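PDB 4FC4: nitrite transporter NirC from Salmonella enterica subsp. enterica serovar Typhimurium, which conducts nitrite across the cytoplasmic membrane in both directions, serving its uptake and its export as a channel of the formate/nitrite transporter family. Local coordinates for residues C160-L163 with V164-I168; A182-W185 with C186-F190; G232-L235 with S236-F240; E78-T81 with G82-F86; A63-G66 with I67-T70. All coordinates share one frame; numbering follows the deposited sequence.

Contact 1: C160-L163 with V164-I168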
loop_
_atom_site.group_PDB
_atom_site.type_symbol
_atom_site.label_atom_id
_atom_site.label_comp_id
_atom_site.label_asym_id
_atom_site.label_seq_id
_atom_site.Cartn_x
_atom_site.Cartn_y
_atom_site.Cartn_z
ATOM N N CYS B 160 -17.787 6.415 16.961
ATOM C CA CYS B 160 -16.770 5.416 16.895
ATOM C C CYS B 160 -17.295 4.046 16.373
ATOM O O CYS B 160 -16.768 3.517 15.394
ATOM C CB CYS B 160 -16.116 5.243 18.276
ATOM S SG CYS B 160 -15.057 3.783 18.276
ATOM N N ASN B 161 -18.329 3.507 17.016
ATOM C CA ASN B 161 -18.749 2.146 16.766
ATOM C C ASN B 161 -19.485 1.971 15.465
ATOM O O ASN B 161 -19.546 0.874 14.897
ATOM C CB ASN B 161 -19.577 1.559 17.927
ATOM C CG ASN B 161 -19.410 0.048 18.018
ATOM O OD1 ASN B 161 -18.364 -0.414 17.661
ATOM N ND2 ASN B 161 -20.452 -0.725 18.466
ATOM N N TRP B 162 -20.062 3.053 14.996
ATOM C CA TRP B 162 -20.499 3.125 13.614
ATOM C C TRP B 162 -19.344 2.692 12.767
ATOM O O TRP B 162 -19.481 1.762 11.964
ATOM C CB TRP B 162 -20.916 4.556 13.253
ATOM C CG TRP B 162 -22.017 4.556 12.208
ATOM C CD1 TRP B 162 -22.445 3.475 11.442
ATOM C CD2 TRP B 162 -22.834 5.677 11.768
ATOM N NE1 TRP B 162 -23.447 3.831 10.598
ATOM C CE2 TRP B 162 -23.729 5.148 10.732
ATOM C CE3 TRP B 162 -22.948 7.012 12.142
ATOM C CZ2 TRP B 162 -24.718 5.955 10.105
ATOM C CZ3 TRP B 162 -23.919 7.825 11.493
ATOM C CH2 TRP B 162 -24.770 7.304 10.495
ATOM N N LEU B 163 -18.185 3.338 12.965
ATOM C CA LEU B 163 -17.062 3.153 12.085
ATOM C C LEU B 163 -16.460 1.746 12.291
ATOM O O LEU B 163 -16.148 1.058 11.334
ATOM C CB LEU B 163 -15.994 4.273 12.252
ATOM C CG LEU B 163 -16.320 5.483 11.382
ATOM C CD1 LEU B 163 -15.558 6.757 11.783
ATOM C CD2 LEU B 163 -16.098 5.132 9.897
ATOM N N VAL B 164 -16.306 1.323 13.540
ATOM C CA VAL B 164 -15.734 0.006 13.818
ATOM C C VAL B 164 -16.670 -1.147 13.322
ATOM O O VAL B 164 -16.184 -2.091 12.657
ATOM C CB VAL B 164 -15.357 -0.136 15.312
ATOM C CG1 VAL B 164 -14.751 -1.523 15.579
ATOM C CG2 VAL B 164 -14.441 1.005 15.694
ATOM N N CYS B 165 -17.976 -1.069 13.642
ATOM C CA CYS B 165 -18.951 -1.951 12.988
ATOM C C CYS B 165 -18.977 -1.845 11.465
ATOM O O CYS B 165 -19.214 -2.843 10.790
ATOM C CB CYS B 165 -20.339 -1.749 13.541
ATOM S SG CYS B 165 -20.434 -2.465 15.192
ATOM N N LEU B 166 -18.745 -0.656 10.908
ATOM C CA LEU B 166 -18.645 -0.550 9.467
ATOM C C LEU B 166 -17.453 -1.374 8.936
ATOM O O LEU B 166 -17.561 -2.018 7.887
ATOM C CB LEU B 166 -18.585 0.914 9.007
ATOM C CG LEU B 166 -20.016 1.490 8.887
ATOM C CD1 LEU B 166 -20.041 3.021 9.027
ATOM C CD2 LEU B 166 -20.718 1.024 7.613
ATOM N N ALA B 167 -16.339 -1.397 9.686
ATOM C CA ALA B 167 -15.168 -2.155 9.307
ATOM C C ALA B 167 -15.514 -3.645 9.376
ATOM O O ALA B 167 -15.204 -4.415 8.474
ATOM C CB ALA B 167 -14.015 -1.805 10.233
ATOM N N ILE B 168 -16.226 -4.047 10.419
ATOM C CA ILE B 168 -16.565 -5.464 10.567
ATOM C C ILE B 168 -17.464 -5.952 9.446
ATOM O O ILE B 168 -17.227 -7.014 8.843
ATOM C CB ILE B 168 -17.215 -5.714 11.925
ATOM C CG1 ILE B 168 -16.158 -5.455 13.030
ATOM C CG2 ILE B 168 -17.778 -7.096 11.922
ATOM C CD1 ILE B 168 -16.745 -5.357 14.408
#

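Contact 2: A182-W185 with C186-F190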
loop_
_atom_site.group_PDB
_atom_site.type_symbol
_atom_site.label_atom_id
_atom_site.label_comp_id
_atom_site.label_asym_id
_atom_site.label_seq_id
_atom_site.Cartn_x
_atom_site.Cartn_y
_atom_site.Cartn_z
ATOM N N ALA B 182 -10.338 -2.319 4.578
ATOM C CA ALA B 182 -11.618 -1.797 5.167
ATOM C C ALA B 182 -11.390 -1.394 6.600
ATOM O O ALA B 182 -11.800 -0.316 7.049
ATOM C CB ALA B 182 -12.733 -2.835 5.088
ATOM N N ILE B 183 -10.739 -2.298 7.329
ATOM C CA ILE B 183 -10.391 -2.122 8.740
ATOM C C ILE B 183 -9.445 -0.894 8.928
ATOM O O ILE B 183 -9.713 -0.002 9.718
ATOM C CB ILE B 183 -9.737 -3.417 9.297
ATOM C CG1 ILE B 183 -10.740 -4.609 9.277
ATOM C CG2 ILE B 183 -9.186 -3.128 10.695
ATOM C CD1 ILE B 183 -10.090 -5.995 9.558
ATOM N N TRP B 184 -8.393 -0.810 8.135
ATOM C CA TRP B 184 -7.467 0.304 8.205
ATOM C C TRP B 184 -8.179 1.664 8.053
ATOM O O TRP B 184 -7.936 2.610 8.836
ATOM C CB TRP B 184 -6.339 0.129 7.139
ATOM C CG TRP B 184 -5.414 1.332 7.144
ATOM C CD1 TRP B 184 -4.422 1.630 8.091
ATOM C CD2 TRP B 184 -5.446 2.505 6.237
ATOM N NE1 TRP B 184 -3.868 2.824 7.842
ATOM C CE2 TRP B 184 -4.354 3.387 6.700
ATOM C CE3 TRP B 184 -6.191 2.872 5.102
ATOM C CZ2 TRP B 184 -4.067 4.611 6.076
ATOM C CZ3 TRP B 184 -5.857 4.100 4.448
ATOM C CH2 TRP B 184 -4.844 4.957 4.942
ATOM N N TRP B 185 -9.084 1.775 7.074
ATOM C CA TRP B 185 -9.753 3.025 6.771
ATOM C C TRP B 185 -10.559 3.441 7.937
ATOM O O TRP B 185 -10.549 4.625 8.313
ATOM C CB TRP B 185 -10.692 2.921 5.584
ATOM C CG TRP B 185 -10.086 3.202 4.262
ATOM C CD1 TRP B 185 -9.952 2.324 3.175
ATOM C CD2 TRP B 185 -9.516 4.462 3.809
ATOM N NE1 TRP B 185 -9.368 2.929 2.105
ATOM C CE2 TRP B 185 -9.071 4.229 2.412
ATOM C CE3 TRP B 185 -9.303 5.717 4.400
ATOM C CZ2 TRP B 185 -8.409 5.233 1.665
ATOM C CZ3 TRP B 185 -8.675 6.726 3.639
ATOM C CH2 TRP B 185 -8.233 6.491 2.296
ATOM N N CYS B 186 -11.261 2.492 8.543
ATOM C CA CYS B 186 -12.238 2.879 9.578
ATOM C C CYS B 186 -11.571 3.278 10.865
ATOM O O CYS B 186 -12.048 4.160 11.562
ATOM C CB CYS B 186 -13.205 1.732 9.863
ATOM S SG CYS B 186 -14.321 1.519 8.500
ATOM N N LEU B 187 -10.488 2.576 11.200
ATOM C CA LEU B 187 -9.705 2.942 12.371
ATOM C C LEU B 187 -8.907 4.264 12.158
ATOM O O LEU B 187 -8.870 5.066 13.068
ATOM C CB LEU B 187 -8.839 1.753 12.813
ATOM C CG LEU B 187 -9.609 0.747 13.682
ATOM C CD1 LEU B 187 -10.928 0.288 13.031
ATOM C CD2 LEU B 187 -8.677 -0.427 14.007
ATOM N N LEU B 188 -8.309 4.519 10.976
ATOM C CA LEU B 188 -7.878 5.922 10.654
ATOM C C LEU B 188 -8.956 6.953 11.057
ATOM O O LEU B 188 -8.700 7.947 11.761
ATOM C CB LEU B 188 -7.544 6.067 9.175
ATOM C CG LEU B 188 -7.166 7.452 8.627
ATOM C CD1 LEU B 188 -6.006 8.091 9.396
ATOM C CD2 LEU B 188 -6.754 7.315 7.183
ATOM N N ALA B 189 -10.185 6.674 10.625
ATOM C CA ALA B 189 -11.252 7.631 10.695
ATOM C C ALA B 189 -11.702 7.808 12.172
ATOM O O ALA B 189 -11.873 8.949 12.599
ATOM C CB ALA B 189 -12.448 7.202 9.819
ATOM N N PHE B 190 -11.908 6.741 12.931
ATOM C CA PHE B 190 -12.428 6.971 14.278
ATOM C C PHE B 190 -11.394 7.597 15.202
ATOM O O PHE B 190 -11.712 8.522 15.953
ATOM C CB PHE B 190 -13.164 5.755 14.845
ATOM C CG PHE B 190 -12.419 5.016 15.926
ATOM C CD1 PHE B 190 -12.196 5.599 17.207
ATOM C CD2 PHE B 190 -11.991 3.697 15.711
ATOM C CE1 PHE B 190 -11.486 4.902 18.182
ATOM C CE2 PHE B 190 -11.329 3.013 16.706
ATOM C CZ PHE B 190 -11.059 3.610 17.929
#

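Contact 3: G232-L235 with S236-F240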
loop_
_atom_site.group_PDB
_atom_site.type_symbol
_atom_site.label_atom_id
_atom_site.label_comp_id
_atom_site.label_asym_id
_atom_site.label_seq_id
_atom_site.Cartn_x
_atom_site.Cartn_y
_atom_site.Cartn_z
ATOM N N GLY B 232 -22.786 4.464 24.207
ATOM C CA GLY B 232 -22.755 5.097 22.878
ATOM C C GLY B 232 -22.346 4.112 21.799
ATOM O O GLY B 232 -22.955 4.077 20.724
ATOM N N ASN B 233 -21.300 3.330 22.069
ATOM C CA ASN B 233 -20.904 2.218 21.187
ATOM C C ASN B 233 -22.121 1.322 20.852
ATOM O O ASN B 233 -22.278 0.878 19.688
ATOM C CB ASN B 233 -19.802 1.336 21.819
ATOM C CG ASN B 233 -18.437 1.999 21.878
ATOM O OD1 ASN B 233 -17.556 1.538 22.633
ATOM N ND2 ASN B 233 -18.215 3.051 21.064
ATOM N N THR B 234 -22.941 1.050 21.884
ATOM C CA THR B 234 -24.082 0.155 21.808
ATOM C C THR B 234 -25.207 0.720 20.936
ATOM O O THR B 234 -25.689 0.021 20.062
ATOM C CB THR B 234 -24.631 -0.154 23.222
ATOM O OG1 THR B 234 -23.545 -0.640 24.023
ATOM C CG2 THR B 234 -25.734 -1.194 23.175
ATOM N N LEU B 235 -25.598 1.976 21.159
ATOM C CA LEU B 235 -26.433 2.715 20.188
ATOM C C LEU B 235 -26.119 2.475 18.684
ATOM O O LEU B 235 -26.990 2.066 17.917
ATOM C CB LEU B 235 -26.421 4.238 20.453
ATOM C CG LEU B 235 -27.287 5.006 19.448
ATOM C CD1 LEU B 235 -28.726 4.501 19.481
ATOM C CD2 LEU B 235 -27.306 6.500 19.723
ATOM N N SER B 236 -24.911 2.794 18.260
ATOM C CA SER B 236 -24.546 2.700 16.826
ATOM C C SER B 236 -24.456 1.231 16.316
ATOM O O SER B 236 -24.859 0.941 15.189
ATOM C CB SER B 236 -23.285 3.497 16.535
ATOM O OG SER B 236 -22.216 3.146 17.414
ATOM N N GLY B 237 -24.000 0.305 17.163
ATOM C CA GLY B 237 -23.919 -1.100 16.810
ATOM C C GLY B 237 -25.299 -1.681 16.631
ATOM O O GLY B 237 -25.587 -2.281 15.605
ATOM N N VAL B 238 -26.160 -1.484 17.629
ATOM C CA VAL B 238 -27.524 -2.020 17.648
ATOM C C VAL B 238 -28.406 -1.342 16.584
ATOM O O VAL B 238 -29.081 -2.027 15.816
ATOM C CB VAL B 238 -28.156 -1.889 19.072
ATOM C CG1 VAL B 238 -29.638 -2.291 19.106
ATOM C CG2 VAL B 238 -27.345 -2.707 20.074
ATOM N N VAL B 239 -28.371 -0.007 16.521
ATOM C CA VAL B 239 -29.381 0.760 15.766
ATOM C C VAL B 239 -28.885 1.170 14.386
ATOM O O VAL B 239 -29.497 0.809 13.372
ATOM C CB VAL B 239 -29.928 1.989 16.539
ATOM C CG1 VAL B 239 -30.907 2.770 15.676
ATOM C CG2 VAL B 239 -30.630 1.585 17.828
ATOM N N PHE B 240 -27.779 1.915 14.334
ATOM C CA PHE B 240 -27.317 2.429 13.034
ATOM C C PHE B 240 -26.887 1.286 12.143
ATOM O O PHE B 240 -27.085 1.372 10.939
ATOM C CB PHE B 240 -26.154 3.424 13.113
ATOM C CG PHE B 240 -26.370 4.577 14.028
ATOM C CD1 PHE B 240 -27.650 4.950 14.477
ATOM C CD2 PHE B 240 -25.265 5.346 14.427
ATOM C CE1 PHE B 240 -27.816 6.043 15.331
ATOM C CE2 PHE B 240 -25.431 6.439 15.276
ATOM C CZ PHE B 240 -26.697 6.797 15.730
#

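Contact 4: E78-T81 with G82-F86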
loop_
_atom_site.group_PDB
_atom_site.type_symbol
_atom_site.label_atom_id
_atom_site.label_comp_id
_atom_site.label_asym_id
_atom_site.label_seq_id
_atom_site.Cartn_x
_atom_site.Cartn_y
_atom_site.Cartn_z
ATOM N N GLU B 78 -13.311 -12.392 20.625
ATOM C CA GLU B 78 -14.678 -11.815 20.763
ATOM C C GLU B 78 -14.685 -10.383 21.309
ATOM O O GLU B 78 -14.202 -10.145 22.392
ATOM C CB GLU B 78 -15.589 -12.737 21.588
ATOM C CG GLU B 78 -15.609 -14.152 21.027
ATOM C CD GLU B 78 -16.390 -14.316 19.698
ATOM O OE1 GLU B 78 -17.169 -13.408 19.290
ATOM O OE2 GLU B 78 -16.296 -15.413 19.077
ATOM N N LEU B 79 -15.211 -9.444 20.535
ATOM C CA LEU B 79 -15.108 -8.023 20.815
ATOM C C LEU B 79 -16.491 -7.525 21.137
ATOM O O LEU B 79 -17.421 -7.684 20.360
ATOM C CB LEU B 79 -14.551 -7.267 19.577
ATOM C CG LEU B 79 -14.203 -5.769 19.767
ATOM C CD1 LEU B 79 -13.266 -5.571 20.964
ATOM C CD2 LEU B 79 -13.638 -5.095 18.473
ATOM N N PHE B 80 -16.638 -6.911 22.304
ATOM C CA PHE B 80 -17.952 -6.516 22.750
ATOM C C PHE B 80 -18.598 -5.574 21.725
ATOM O O PHE B 80 -19.804 -5.701 21.465
ATOM C CB PHE B 80 -17.909 -5.889 24.155
ATOM C CG PHE B 80 -19.033 -4.918 24.411
ATOM C CD1 PHE B 80 -18.907 -3.570 24.028
ATOM C CD2 PHE B 80 -20.240 -5.356 24.989
ATOM C CE1 PHE B 80 -19.959 -2.679 24.239
ATOM C CE2 PHE B 80 -21.295 -4.467 25.186
ATOM C CZ PHE B 80 -21.157 -3.129 24.821
ATOM N N THR B 81 -17.819 -4.652 21.136
ATOM C CA THR B 81 -18.433 -3.614 20.290
ATOM C C THR B 81 -19.013 -4.218 19.030
ATOM O O THR B 81 -19.991 -3.730 18.505
ATOM C CB THR B 81 -17.470 -2.446 19.969
ATOM O OG1 THR B 81 -16.255 -2.984 19.443
ATOM C CG2 THR B 81 -17.159 -1.645 21.267
ATOM N N GLY B 82 -18.432 -5.322 18.568
ATOM C CA GLY B 82 -18.927 -6.028 17.371
ATOM C C GLY B 82 -20.131 -6.878 17.766
ATOM O O GLY B 82 -21.090 -6.999 16.996
ATOM N N HIS B 83 -20.080 -7.450 18.970
ATOM C CA HIS B 83 -21.214 -8.167 19.509
ATOM C C HIS B 83 -22.478 -7.337 19.504
ATOM O O HIS B 83 -23.589 -7.886 19.259
ATOM C CB HIS B 83 -20.899 -8.762 20.894
ATOM C CG HIS B 83 -20.027 -9.998 20.853
ATOM N ND1 HIS B 83 -19.947 -10.854 21.877
ATOM C CD2 HIS B 83 -19.173 -10.498 19.850
ATOM C CE1 HIS B 83 -19.117 -11.884 21.574
ATOM N NE2 HIS B 83 -18.636 -11.672 20.324
ATOM N N THR B 84 -22.357 -6.014 19.735
ATOM C CA THR B 84 -23.584 -5.183 19.750
ATOM C C THR B 84 -24.379 -5.305 18.431
ATOM O O THR B 84 -25.650 -5.429 18.478
ATOM C CB THR B 84 -23.361 -3.689 20.065
ATOM O OG1 THR B 84 -22.628 -3.097 19.011
ATOM C CG2 THR B 84 -22.674 -3.469 21.384
ATOM N N MET B 85 -23.641 -5.255 17.289
ATOM C CA MET B 85 -24.216 -5.508 15.942
ATOM C C MET B 85 -24.641 -6.955 15.694
ATOM O O MET B 85 -25.779 -7.185 15.268
ATOM C CB MET B 85 -23.285 -5.070 14.816
ATOM C CG MET B 85 -23.821 -5.245 13.391
ATOM S SD MET B 85 -22.567 -4.620 12.207
ATOM C CE MET B 85 -21.370 -5.949 12.183
ATOM N N PHE B 86 -23.764 -7.917 15.987
ATOM C CA PHE B 86 -23.990 -9.307 15.596
ATOM C C PHE B 86 -25.259 -9.821 16.269
ATOM O O PHE B 86 -26.183 -10.422 15.629
ATOM C CB PHE B 86 -22.783 -10.211 15.985
ATOM C CG PHE B 86 -21.548 -10.051 15.106
ATOM C CD1 PHE B 86 -21.607 -10.223 13.713
ATOM C CD2 PHE B 86 -20.296 -9.753 15.680
ATOM C CE1 PHE B 86 -20.449 -10.093 12.915
ATOM C CE2 PHE B 86 -19.142 -9.616 14.891
ATOM C CZ PHE B 86 -19.218 -9.773 13.513
#

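Contact 5: A63-G66 with I67-T70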
loop_
_atom_site.group_PDB
_atom_site.type_symbol
_atom_site.label_atom_id
_atom_site.label_comp_id
_atom_site.label_asym_id
_atom_site.label_seq_id
_atom_site.Cartn_x
_atom_site.Cartn_y
_atom_site.Cartn_z
ATOM N N ALA B 63 -3.383 6.322 11.390
ATOM C CA ALA B 63 -2.856 5.465 10.341
ATOM C C ALA B 63 -2.231 4.152 10.888
ATOM O O ALA B 63 -1.998 3.212 10.135
ATOM C CB ALA B 63 -1.848 6.247 9.477
ATOM N N THR B 64 -1.935 4.086 12.175
ATOM C CA THR B 64 -1.202 2.932 12.706
ATOM C C THR B 64 -2.048 2.142 13.677
ATOM O O THR B 64 -1.586 1.139 14.209
ATOM C CB THR B 64 0.160 3.305 13.365
ATOM O OG1 THR B 64 -0.063 4.266 14.421
ATOM C CG2 THR B 64 1.149 3.897 12.319
ATOM N N PHE B 65 -3.292 2.556 13.892
ATOM C CA PHE B 65 -4.141 1.836 14.833
ATOM C C PHE B 65 -4.783 0.603 14.199
ATOM O O PHE B 65 -5.273 -0.288 14.914
ATOM C CB PHE B 65 -5.194 2.752 15.423
ATOM C CG PHE B 65 -5.964 2.122 16.569
ATOM C CD1 PHE B 65 -5.300 1.663 17.698
ATOM C CD2 PHE B 65 -7.393 1.971 16.508
ATOM C CE1 PHE B 65 -6.020 1.093 18.779
ATOM C CE2 PHE B 65 -8.095 1.403 17.567
ATOM C CZ PHE B 65 -7.408 0.971 18.716
ATOM N N GLY B 66 -4.733 0.523 12.849
ATOM C CA GLY B 66 -5.312 -0.621 12.101
ATOM C C GLY B 66 -5.074 -2.044 12.660
ATOM O O GLY B 66 -5.936 -2.924 12.569
ATOM N N ILE B 67 -3.879 -2.289 13.188
ATOM C CA ILE B 67 -3.543 -3.600 13.726
ATOM C C ILE B 67 -4.604 -4.058 14.740
ATOM O O ILE B 67 -4.916 -5.255 14.823
ATOM C CB ILE B 67 -2.104 -3.609 14.305
ATOM C CG1 ILE B 67 -1.789 -4.958 14.968
ATOM C CG2 ILE B 67 -1.952 -2.448 15.263
ATOM C CD1 ILE B 67 -0.335 -5.235 15.163
ATOM N N ALA B 68 -5.198 -3.117 15.469
ATOM C CA ALA B 68 -6.071 -3.492 16.605
ATOM C C ALA B 68 -7.229 -4.375 16.138
ATOM O O ALA B 68 -7.431 -5.457 16.654
ATOM C CB ALA B 68 -6.626 -2.247 17.360
ATOM N N LEU B 69 -7.988 -3.911 15.149
ATOM C CA LEU B 69 -9.137 -4.680 14.679
ATOM C C LEU B 69 -8.726 -5.764 13.712
ATOM O O LEU B 69 -9.431 -6.785 13.600
ATOM C CB LEU B 69 -10.193 -3.777 14.097
ATOM C CG LEU B 69 -11.546 -4.440 13.890
ATOM C CD1 LEU B 69 -12.252 -4.854 15.199
ATOM C CD2 LEU B 69 -12.365 -3.439 13.068
ATOM N N THR B 70 -7.592 -5.562 13.043
ATOM C CA THR B 70 -7.018 -6.613 12.222
ATOM C C THR B 70 -6.744 -7.884 13.028
ATOM O O THR B 70 -7.153 -8.964 12.593
ATOM C CB THR B 70 -5.731 -6.169 11.546
ATOM O OG1 THR B 70 -5.984 -4.977 10.773
ATOM C CG2 THR B 70 -5.193 -7.287 10.695
#

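Contact 1: C160-L163 with V164-I168
C160 to I168 form a continuous run of helix 150-172, where the N-H groups of V164, C165, L166 and A167 reach back four residues. The bond from L166 N to W162 O is 2.7 Å long. That from V164 N to C160 O measures 2.9 Å, and that from A167 N to L163 O 3.0 Å.

On the outside of this turn W162 and L166 lie side by side and point the same way. The L166 branch CD1 presses on the pyrrole side of the indole, 3.4 Å from W162 CD1, at an oblique angle to the ring. V164 places CG2 beside its own backbone N (its other methyl has chi1 180°), which turns that methyl back to C160 SG at 3.8 Å. The thiol of C165 lies over one face of the N161 amide, with C165 SG 3.7 Å from N161 ND2.

N161 ND2 is hydrogen-bonded outside this turn, to the carbonyl oxygens of N233 and T81, while W162 meets the ring of F240 and also packs on A36 of a neighbouring subunit. In this buried, mostly apolar stretch the amide therefore acts as a polar bridge: its NH2 supplies two backbone oxygens of other helices, one of them next to the break before helix 80-93.

Contact 2: A182-W185 with C186-F190
Helix 177-192 is the first half of a broken membrane helix: the predicted span runs on past the interruption at 193-197 into helix 198-209. A182 to F190 lie in that first half, where W184, W185 and L188 form a small apolar cluster within one turn.

The backbone is regular alpha helix. L187 N meets I183 O at 3.1 Å, and L188 N meets W184 O at 2.9 Å. C186 N gives its main bond to A182 O at 3.2 Å and only a weak one to I183 O.

W184 has CG anti to the backbone N (chi1 176°), and this swings its indole forward until it runs beside L188. The L188 methyl CD2 makes an off-centre CH-pi contact with the six-membered ring of W184, 4.2 Å from its centroid and 29° off the normal; the nearest ring atom is CH2. The same methyl reaches W185 obliquely, 4.1 Å from CZ3, so one branch of the leucine serves both tryptophans. The two indoles also touch: W184 directs CZ3 at the centre of one W185 face, 3.6 Å above the plane.

At its polar end W184 hydrogen-bonds through NE1 to the carbonyl of A63, tying the indole to the end of helix 57-63. W185 packs against T64 of a neighbouring subunit and L188 against L44 there. On another side of the helix, I183 and L187 meet more loosely, with I183 CG2 4.3 Å from L187 CD2.

Contact 3: G232-L235 with S236-F240
T234 with V238, and L235 with V239 and F240, make the apolar contacts of this turn. T234 and V238 lie alongside each other and point the same way, with their CG2 methyls 3.8 Å apart. L235 has its CG anti to the backbone N (chi1 -180°), and its two branches then divide the work: CD1 crosses over V239, 3.9 Å from CG2, while CD2 approaches the far end of the F240 ring obliquely, 4.1 Å from CZ.

The backbone supplies the hydrogen bonds. V238 N to T234 O and V239 N to L235 O are both 2.9 Å long, and G237 N reaches N233 O at 3.1 Å. The bond from S236 N to G232 O is weak at 3.4 Å. The turn at 236-240 is itself wider, of pi type.

The polar side chains mostly look elsewhere. T234 OG1 turns back to the carbonyl of T230, one turn earlier in the same helix, whereas S236 OG bonds to A158 O. N233 uses both ends of its amide: ND2 holds G157 O and E196 O, and OD1 takes the N-H of S198.

Through N233 and S236, helix 219-248 is thereby hydrogen-bonded to helix 150-172, and through N233 also to the break after helix 177-192 (E196) and the start of helix 198-209 (S198). Its T234 and V238 pack on helix 80-93, and F240 meets F118 of a neighbouring subunit edge-to-face.

Contact 4: E78-T81 with G82-F86
E78 and H83 cross at about a right angle where the chain enters helix 80-93; E78 and L79 belong to the break between helices 67-75 and 80-93, an interrupted membrane helix of this fold. The imidazole turns its edge to the glutamate, and NE2 gives a nearly straight hydrogen bond to OE1, refined at a very short 2.5 Å. OE1 lies near the ring plane, but the carboxylate is rotated 54° against it. A bend at chi2 (-73°) folds the carboxylate back to H83 NE2. The backbone of L79 passes over one face of the imidazole.

F80 offers a ring face to T84, whose CG2 sits 4.2 Å from the centroid in a CH-pi contact, 26° off the normal. The other branch of T84, OG1, donates to T81 O at 2.8 Å, tilted out of the carbonyl plane. L79 is the N-cap residue, and its carbonyl receives H83 N at 3.0 Å and, weakly, G82 N.

N112 OD1 takes the N-H of F80 in the first turn, and W109 meets the F80 ring edge-to-face. T81 OG1 is hydrogen-bonded to H197 NE2.

Buried as it is, the glutamate has both oxygens engaged, since OE2 forms a salt bridge with R15; H83 likewise uses its second nitrogen, ND1, on T108. The arginine, with NE2 as a further donor, would be expected to favour a charged carboxylate, and the chain of partners fixes the imidazole against rotation.

Contact 5: A63-G66 with I67-T70
A68 sets its methyl over one face of the F65 ring: CB stands 3.5 Å above the plane, displaced toward the rim, with F65 CZ 3.6 Å away. The phenyl is carried there by a first torsion of -171°, which folds it forward along the start of helix 67-75. Behind this CH-pi contact, A68 N donates to F65 O at 2.9 Å, closing a four-residue turn that ties the same two residues together through the backbone.

G66 O is gripped twice by T70. The amide N comes in almost end-on at 3.2 Å, while the hydroxyl OG1 donates at 2.7 Å from above the carbonyl plane, 52° out of it. I67 leans its CG2 toward T64 O at 3.8 Å.

Farther out, F65 packs on I42 and I45 of helix 24-51 and on L187 and I191 of helix 177-192. W185 of a neighbouring subunit lies against I67 and T70, and L188 of that subunit against T64. In this buried junction between helices 57-63 and 67-75, T70 satisfies its hydroxyl on the carbonyl of G66, just ahead of helix 67-75; the doubly used oxygen is consistent with a polar group cared for within the chain, beside a subunit interface.

How the contacts relate
Contact 1 is the hub: its centre lies about 8 Å from that of contact 2 and about 10 Å from those of contacts 3 and 4, and it touches all the others. N161 joins it to contacts 3 and 4, which also touch directly, G237 CA lying 3.2 Å from T84 OG1. On the other side, A167 and V164 rest on L69 of contact 5, and C160 and V164 on F190 of contact 2. Contacts 3 and 5 are farthest apart, about 21 Å between centres. C160 and V164 also pack on H197, in the break after helix 177-192; two broken membrane helices near this histidine are consistent with the pore region of the formate/nitrite transporter fold.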